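Local coordinates for protein murein peptide amidase A (PDB 5HXD) that probably hydrolyses the gamma-D-glutamyl-diaminopimelic acid amide bond of the murein tripeptide, as a zinc-dependent amidase of the M14 carboxypeptidase family, at residues Ala37-Thr48 and Arg72-Asn80; Leu141-Trp152 and Phe195-His205. All blocks are in the same frame, centred on the assembly; numbering follows the deposited sequence.

Contact 1 pairs the two parallel strands at one edge of the central mixed sheet, and contact 2 packs helix 136-148 and the chain after it against helix 195-201 on the sheet's Leu43 and Leu45 face. Their centres lie about 11 Å apart. They join where the chain around strand 43-45 pairs with the residues leading into strand 153-157: Ser41 O lies 2.7 Å from Ala151 N and Leu43 N lies 2.8 Å from Trp152 O, both probable hydrogen bonds. Both border the metal site without supplying a ligand given for it. The side chain of Thr48 in contact 1 is about 7 Å from the bound zinc ion, and that of Phe195 in contact 2 about 10 Å from it.

Contact 1 of 2, residues Ala37-Thr48 and Arg72-Asn80; sequences ASRESGLILAGT and RHHVVLCVN
Strands 43-45 and 74-76 are the two parallel strands of a right-handed beta-alpha-beta unit whose crossover is helix 53-65. Backbone bonds join them as a parallel pair, with Leu43 beside His74: His74 N to Gly42 O, Ile44 N to His74 O at 2.8 Å, and Val76 N to Ile44 O. Leu43, Leu45, His74 and Val76 share one face, where Leu45 CD1 lies alongside Val76 CB at 3.7 Å; the three branched aliphatics suit this buried layer. Before the strands, Ser41 OG gives its proton to Arg72 O at 2.7 Å, nearly in line with the carbonyl, and accepts the N-H of Ser38, helping to close the type I turn. Glu40 OE2 meets Arg72 NE at 3.0 Å, a salt bridge with carboxylate and guanidinium nearly coplanar; with chi1 at 68° the extended acid chain reaches across. Gly42 N donates to His73 ND1, well out of the ring plane, while His73 NE2 is bonded to Trp233 O. Beyond the strands, Val79 N bonds Ala46 O, and the positive phi of Gly47 suits a residue without a side chain. Thr48 lies against His157 and just before His49, both probable zinc ligands, so the strand leads into the metal site. Val56 and Leu59 of helix 53-65 cover Ala46 and Val75, helix 136-148 packs on the opposite face, and strand 153-157 lies beside strand 43-45.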
# COMPACT_ATOMS: atom_id res chain seq x y z
N ALA A 37 4.07 26.95 8.15
CA ALA A 37 2.65 26.86 8.42
C ALA A 37 2.10 28.21 8.89
O ALA A 37 2.71 28.92 9.71
CB ALA A 37 2.36 25.77 9.45
N SER A 38 0.93 28.54 8.36
CA SER A 38 0.24 29.78 8.63
C SER A 38 -1.22 29.42 8.93
O SER A 38 -1.56 28.25 8.94
CB SER A 38 0.39 30.72 7.42
OG SER A 38 -0.54 31.79 7.46
N ARG A 39 -2.08 30.42 9.16
CA ARG A 39 -3.50 30.16 9.47
C ARG A 39 -4.21 29.47 8.30
O ARG A 39 -5.26 28.84 8.47
CB ARG A 39 -4.21 31.48 9.81
CG ARG A 39 -5.62 31.31 10.36
CD ARG A 39 -6.31 32.65 10.59
NE ARG A 39 -5.77 33.38 11.74
CZ ARG A 39 -6.11 33.13 13.01
NH1 ARG A 39 -6.99 32.17 13.29
NH2 ARG A 39 -5.57 33.84 13.99
N GLU A 40 -3.63 29.58 7.12
CA GLU A 40 -4.20 29.02 5.92
C GLU A 40 -3.88 27.53 5.82
O GLU A 40 -4.54 26.79 5.08
CB GLU A 40 -3.65 29.76 4.69
CG GLU A 40 -2.16 29.50 4.47
CD GLU A 40 -1.53 30.42 3.44
OE1 GLU A 40 -1.61 31.66 3.61
OE2 GLU A 40 -0.94 29.89 2.46
N SER A 41 -2.85 27.10 6.54
CA SER A 41 -2.35 25.74 6.44
C SER A 41 -3.43 24.75 6.78
O SER A 41 -4.08 24.86 7.83
CB SER A 41 -1.16 25.52 7.36
OG SER A 41 0.00 26.04 6.76
N GLY A 42 -3.63 23.81 5.86
CA GLY A 42 -4.60 22.75 6.00
C GLY A 42 -3.90 21.41 6.11
O GLY A 42 -2.68 21.35 6.24
N LEU A 43 -4.67 20.33 6.04
CA LEU A 43 -4.10 18.99 6.24
C LEU A 43 -4.47 18.08 5.08
O LEU A 43 -5.64 18.02 4.67
CB LEU A 43 -4.59 18.40 7.57
CG LEU A 43 -4.12 17.02 8.03
CD1 LEU A 43 -2.61 16.86 7.90
CD2 LEU A 43 -4.57 16.80 9.46
N ILE A 44 -3.48 17.39 4.52
CA ILE A 44 -3.76 16.42 3.46
C ILE A 44 -3.41 15.00 3.93
O ILE A 44 -2.31 14.71 4.39
CB ILE A 44 -3.01 16.77 2.16
CG1 ILE A 44 -3.30 18.23 1.77
CG2 ILE A 44 -3.47 15.85 1.02
CD1 ILE A 44 -2.21 18.87 0.95
N LEU A 45 -4.39 14.12 3.79
CA LEU A 45 -4.41 12.85 4.49
C LEU A 45 -4.53 11.74 3.49
O LEU A 45 -5.16 11.93 2.43
CB LEU A 45 -5.60 12.81 5.45
CG LEU A 45 -5.52 12.48 6.94
CD1 LEU A 45 -4.48 13.31 7.64
CD2 LEU A 45 -6.87 12.72 7.53
N ALA A 46 -3.97 10.57 3.81
CA ALA A 46 -4.17 9.40 2.97
C ALA A 46 -3.98 8.09 3.73
O ALA A 46 -3.52 8.07 4.88
CB ALA A 46 -3.23 9.45 1.80
N GLY A 47 -4.36 6.99 3.09
CA GLY A 47 -4.17 5.67 3.66
C GLY A 47 -4.92 5.37 4.94
O GLY A 47 -4.49 4.53 5.73
N THR A 48 -6.04 6.06 5.17
CA THR A 48 -6.91 5.73 6.28
C THR A 48 -7.24 4.24 6.23
O THR A 48 -7.16 3.55 7.25
CB THR A 48 -8.23 6.52 6.27
OG1 THR A 48 -7.96 7.91 6.40
CG2 THR A 48 -9.13 6.08 7.42
N ARG A 72 2.17 24.57 1.18
CA ARG A 72 1.40 25.35 2.12
C ARG A 72 0.76 24.51 3.25
O ARG A 72 0.44 25.04 4.32
CB ARG A 72 0.31 26.13 1.37
CG ARG A 72 0.82 26.86 0.13
CD ARG A 72 -0.26 27.75 -0.47
NE ARG A 72 0.05 29.17 -0.31
CZ ARG A 72 0.51 29.95 -1.29
NH1 ARG A 72 0.72 29.47 -2.51
NH2 ARG A 72 0.75 31.23 -1.03
N HIS A 73 0.59 23.21 2.99
CA HIS A 73 -0.24 22.35 3.84
C HIS A 73 0.49 21.12 4.40
O HIS A 73 1.38 20.58 3.76
CB HIS A 73 -1.47 21.89 3.04
CG HIS A 73 -2.19 23.01 2.33
ND1 HIS A 73 -2.49 24.20 2.95
CD2 HIS A 73 -2.65 23.11 1.06
CE1 HIS A 73 -3.12 24.99 2.09
NE2 HIS A 73 -3.23 24.35 0.94
N HIS A 74 0.10 20.71 5.60
CA HIS A 74 0.64 19.52 6.27
C HIS A 74 0.21 18.21 5.59
O HIS A 74 -0.87 18.14 4.99
CB HIS A 74 0.19 19.47 7.73
CG HIS A 74 0.49 20.71 8.51
ND1 HIS A 74 1.77 21.15 8.74
CD2 HIS A 74 -0.33 21.59 9.14
CE1 HIS A 74 1.74 22.25 9.47
NE2 HIS A 74 0.48 22.54 9.72
N VAL A 75 1.04 17.18 5.71
CA VAL A 75 0.80 15.92 5.00
C VAL A 75 1.01 14.68 5.86
O VAL A 75 2.04 14.53 6.52
CB VAL A 75 1.70 15.81 3.74
CG1 VAL A 75 1.58 14.42 3.10
CG2 VAL A 75 1.37 16.91 2.73
N VAL A 76 -0.00 13.80 5.85
CA VAL A 76 0.10 12.44 6.35
C VAL A 76 -0.15 11.42 5.22
O VAL A 76 -1.27 11.28 4.73
CB VAL A 76 -0.93 12.18 7.48
CG1 VAL A 76 -0.99 10.69 7.85
CG2 VAL A 76 -0.63 13.07 8.68
N LEU A 77 0.90 10.72 4.79
CA LEU A 77 0.76 9.77 3.69
C LEU A 77 -0.05 8.53 4.07
O LEU A 77 -0.83 8.04 3.27
CB LEU A 77 2.13 9.32 3.19
CG LEU A 77 2.93 10.40 2.47
CD1 LEU A 77 4.32 9.91 2.15
CD2 LEU A 77 2.20 10.78 1.22
N CYS A 78 0.13 8.04 5.29
CA CYS A 78 -0.53 6.79 5.66
C CYS A 78 -1.02 6.80 7.12
O CYS A 78 -0.24 6.66 8.07
CB CYS A 78 0.43 5.62 5.41
SG CYS A 78 -0.35 4.02 5.36
N VAL A 79 -2.33 6.97 7.28
CA VAL A 79 -2.95 6.98 8.59
C VAL A 79 -2.82 5.59 9.24
O VAL A 79 -2.59 5.47 10.45
CB VAL A 79 -4.44 7.41 8.50
CG1 VAL A 79 -5.18 7.11 9.79
CG2 VAL A 79 -4.57 8.90 8.17
N ASN A 80 -2.88 4.55 8.40
CA ASN A 80 -2.97 3.16 8.84
C ASN A 80 -1.84 2.29 8.30
O ASN A 80 -2.08 1.41 7.50
CB ASN A 80 -4.33 2.61 8.40
CG ASN A 80 -4.58 1.18 8.82
OD1 ASN A 80 -3.87 0.62 9.66
ND2 ASN A 80 -5.62 0.58 8.25

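Contact 2 of 2, residues Leu141-Trp152 and Phe195-His205; sequences LCQLIHRIQPAW and FGSWCADLNLH
The 141-148 part of helix 136-148 and helix 195-201 run in roughly the same direction, 34° apart, but their axes come no closer than 12.5 Å, and large side chains bridge the gap. Trp198 CG stands anti to the backbone N (chi1 -176°), which sends the indole across to helix 136-148, where Cys142 SG sits over one face, 3.5 Å from the centroid of the six-membered ring. This is a sulfur-aromatic contact, and a small, polarisable thiol suits a place over the indole face. Leu202 CD1 lies over the opposite face, toward its rim, so the indole sits between sulfur and methyl. The ring of His146 lies obliquely to it, with CE1 3.8 Å from Trp198 CZ2; its ND1 donates to Cys142 O one turn back from above the carbonyl plane, a bent bond that helps to orient the imidazole. Deeper in, Ile145 CD1 meets Phe195 CE1 at 3.5 Å in the plane of the phenyl ring, and Leu141 CD2 touches the same carbon at 3.7 Å. Ile145 uses its other branch too: CG2 meets Leu204 CD2 at 3.6 Å. After the Schellman motif that closes helix 195-201 at Asn203, His205 comes beside Trp152, and its NE2 bonds Asp165. Leu43, Leu45 and Val153 underlie this apolar layer of helices on one face of the central sheet, as in the alpha/beta fold of M14 zinc carboxypeptidases.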
# COMPACT_ATOMS: atom_id res chain seq x y z
N LEU A 141 -3.90 10.45 15.37
CA LEU A 141 -4.33 11.46 14.42
C LEU A 141 -5.18 12.53 15.09
O LEU A 141 -5.06 13.69 14.76
CB LEU A 141 -5.11 10.84 13.26
CG LEU A 141 -5.41 11.84 12.13
CD1 LEU A 141 -4.15 12.18 11.36
CD2 LEU A 141 -6.49 11.34 11.18
N CYS A 142 -6.05 12.14 16.02
CA CYS A 142 -6.92 13.08 16.73
C CYS A 142 -6.14 14.11 17.53
O CYS A 142 -6.55 15.28 17.62
CB CYS A 142 -7.86 12.33 17.66
SG CYS A 142 -9.28 11.63 16.84
N GLN A 143 -5.02 13.68 18.12
CA GLN A 143 -4.19 14.58 18.90
C GLN A 143 -3.33 15.49 18.03
O GLN A 143 -3.13 16.67 18.35
CB GLN A 143 -3.32 13.79 19.88
CG GLN A 143 -4.08 13.35 21.13
CD GLN A 143 -5.00 14.45 21.69
OE1 GLN A 143 -4.60 15.62 21.84
NE2 GLN A 143 -6.25 14.08 22.00
N LEU A 144 -2.82 14.93 16.93
CA LEU A 144 -2.14 15.70 15.90
C LEU A 144 -3.00 16.90 15.47
O LEU A 144 -2.54 18.04 15.49
CB LEU A 144 -1.82 14.81 14.68
CG LEU A 144 -1.10 15.41 13.47
CD1 LEU A 144 0.39 15.56 13.74
CD2 LEU A 144 -1.34 14.58 12.23
N ILE A 145 -4.25 16.63 15.12
CA ILE A 145 -5.14 17.68 14.61
C ILE A 145 -5.52 18.71 15.70
O ILE A 145 -5.88 19.84 15.38
CB ILE A 145 -6.40 17.05 13.94
CG1 ILE A 145 -5.96 16.08 12.84
CG2 ILE A 145 -7.31 18.11 13.32
CD1 ILE A 145 -7.10 15.42 12.08
N HIS A 146 -5.40 18.33 16.97
CA HIS A 146 -5.57 19.29 18.08
C HIS A 146 -4.33 20.15 18.24
O HIS A 146 -4.44 21.37 18.35
CB HIS A 146 -5.88 18.57 19.40
CG HIS A 146 -7.34 18.32 19.63
ND1 HIS A 146 -7.90 17.08 19.50
CD2 HIS A 146 -8.34 19.17 19.99
CE1 HIS A 146 -9.20 17.16 19.77
NE2 HIS A 146 -9.48 18.41 20.06
N ARG A 147 -3.17 19.52 18.24
CA ARG A 147 -1.89 20.23 18.33
C ARG A 147 -1.75 21.31 17.23
O ARG A 147 -1.50 22.49 17.53
CB ARG A 147 -0.72 19.24 18.26
CG ARG A 147 0.68 19.82 18.49
CD ARG A 147 1.80 18.91 17.91
NE ARG A 147 1.64 17.52 18.32
CZ ARG A 147 2.15 16.47 17.66
NH1 ARG A 147 2.84 16.69 16.55
NH2 ARG A 147 1.96 15.21 18.08
N ILE A 148 -1.94 20.91 15.97
CA ILE A 148 -1.64 21.79 14.84
C ILE A 148 -2.77 22.73 14.43
O ILE A 148 -2.50 23.75 13.78
CB ILE A 148 -1.23 20.97 13.58
CG1 ILE A 148 -2.42 20.16 13.05
CG2 ILE A 148 -0.04 20.09 13.86
CD1 ILE A 148 -2.41 20.00 11.57
N GLN A 149 -4.01 22.39 14.79
CA GLN A 149 -5.22 23.14 14.42
C GLN A 149 -5.30 23.56 12.95
O GLN A 149 -5.19 24.76 12.63
CB GLN A 149 -5.36 24.40 15.29
CG GLN A 149 -5.33 24.18 16.78
CD GLN A 149 -5.05 25.48 17.53
OE1 GLN A 149 -4.83 26.54 16.92
NE2 GLN A 149 -5.03 25.41 18.86
N PRO A 150 -5.50 22.60 12.05
CA PRO A 150 -5.47 22.93 10.62
C PRO A 150 -6.65 23.79 10.17
O PRO A 150 -7.67 23.81 10.84
CB PRO A 150 -5.53 21.55 9.95
CG PRO A 150 -6.23 20.70 10.94
CD PRO A 150 -5.78 21.18 12.29
N ALA A 151 -6.49 24.47 9.03
CA ALA A 151 -7.58 25.24 8.44
C ALA A 151 -8.69 24.33 7.91
O ALA A 151 -9.87 24.71 7.89
CB ALA A 151 -7.04 26.11 7.32
N TRP A 152 -8.29 23.14 7.48
CA TRP A 152 -9.20 22.14 6.91
C TRP A 152 -8.46 20.82 6.74
O TRP A 152 -7.26 20.72 7.03
CB TRP A 152 -9.76 22.63 5.58
CG TRP A 152 -8.73 23.25 4.68
CD1 TRP A 152 -8.53 24.59 4.48
CD2 TRP A 152 -7.78 22.57 3.86
NE1 TRP A 152 -7.50 24.78 3.58
CE2 TRP A 152 -7.03 23.56 3.19
CE3 TRP A 152 -7.48 21.22 3.63
CZ2 TRP A 152 -6.01 23.24 2.30
CZ3 TRP A 152 -6.47 20.91 2.75
CH2 TRP A 152 -5.74 21.91 2.09
N PHE A 195 -14.17 9.77 10.14
CA PHE A 195 -13.24 10.86 10.40
C PHE A 195 -13.96 12.19 10.14
O PHE A 195 -13.85 13.14 10.92
CB PHE A 195 -11.99 10.72 9.53
CG PHE A 195 -11.10 11.93 9.53
CD1 PHE A 195 -10.37 12.27 10.65
CD2 PHE A 195 -11.01 12.73 8.40
CE1 PHE A 195 -9.56 13.39 10.66
CE2 PHE A 195 -10.20 13.84 8.40
CZ PHE A 195 -9.47 14.17 9.53
N GLY A 196 -14.73 12.24 9.06
CA GLY A 196 -15.53 13.40 8.75
C GLY A 196 -16.59 13.68 9.79
O GLY A 196 -16.91 14.84 10.05
N SER A 197 -17.14 12.64 10.39
CA SER A 197 -18.12 12.81 11.45
C SER A 197 -17.47 13.46 12.68
O SER A 197 -18.11 14.26 13.39
CB SER A 197 -18.74 11.47 11.85
OG SER A 197 -19.80 11.11 10.99
N TRP A 198 -16.22 13.10 12.93
CA TRP A 198 -15.48 13.66 14.04
C TRP A 198 -15.13 15.12 13.74
O TRP A 198 -15.14 15.98 14.61
CB TRP A 198 -14.22 12.85 14.28
CG TRP A 198 -13.43 13.29 15.47
CD1 TRP A 198 -13.74 13.10 16.78
CD2 TRP A 198 -12.16 13.95 15.45
NE1 TRP A 198 -12.75 13.61 17.59
CE2 TRP A 198 -11.77 14.13 16.79
CE3 TRP A 198 -11.32 14.40 14.43
CZ2 TRP A 198 -10.58 14.74 17.14
CZ3 TRP A 198 -10.15 15.01 14.77
CH2 TRP A 198 -9.78 15.17 16.12
N CYS A 199 -14.80 15.37 12.48
CA CYS A 199 -14.44 16.69 12.05
C CYS A 199 -15.62 17.67 12.16
O CYS A 199 -15.46 18.80 12.64
CB CYS A 199 -13.91 16.61 10.61
SG CYS A 199 -12.16 16.17 10.50
N ALA A 200 -16.81 17.21 11.74
CA ALA A 200 -18.00 18.04 11.82
C ALA A 200 -18.29 18.45 13.26
O ALA A 200 -18.71 19.59 13.50
CB ALA A 200 -19.20 17.33 11.25
N ASP A 201 -18.07 17.55 14.21
CA ASP A 201 -18.35 17.91 15.60
C ASP A 201 -17.35 18.93 16.20
O ASP A 201 -17.67 19.62 17.18
CB ASP A 201 -18.43 16.64 16.46
CG ASP A 201 -19.68 15.81 16.16
OD1 ASP A 201 -20.55 16.28 15.38
OD2 ASP A 201 -19.82 14.71 16.73
N LEU A 202 -16.17 19.04 15.61
CA LEU A 202 -15.18 20.04 16.02
C LEU A 202 -15.33 21.32 15.20
O LEU A 202 -14.57 22.28 15.38
CB LEU A 202 -13.75 19.50 15.88
CG LEU A 202 -13.29 18.51 16.95
CD1 LEU A 202 -11.97 17.90 16.54
CD2 LEU A 202 -13.17 19.20 18.29
N ASN A 203 -16.33 21.32 14.31
CA ASN A 203 -16.51 22.36 13.31
C ASN A 203 -15.28 22.54 12.43
O ASN A 203 -15.01 23.65 11.96
CB ASN A 203 -16.88 23.69 13.97
CG ASN A 203 -18.31 23.70 14.48
OD1 ASN A 203 -19.03 22.70 14.39
ND2 ASN A 203 -18.72 24.84 15.03
N LEU A 204 -14.55 21.45 12.22
CA LEU A 204 -13.43 21.40 11.27
C LEU A 204 -13.87 20.94 9.89
O LEU A 204 -14.52 19.91 9.76
CB LEU A 204 -12.33 20.47 11.79
CG LEU A 204 -11.17 20.25 10.82
CD1 LEU A 204 -10.49 21.57 10.49
CD2 LEU A 204 -10.16 19.25 11.39
N HIS A 205 -13.52 21.70 8.86
CA HIS A 205 -13.92 21.35 7.50
C HIS A 205 -13.13 20.16 6.96
O HIS A 205 -11.93 20.29 6.71
CB HIS A 205 -13.76 22.54 6.55
CG HIS A 205 -14.27 22.29 5.16
ND1 HIS A 205 -13.74 22.92 4.05
CD2 HIS A 205 -15.26 21.49 4.70
CE1 HIS A 205 -14.38 22.51 2.97
NE2 HIS A 205 -15.31 21.64 3.34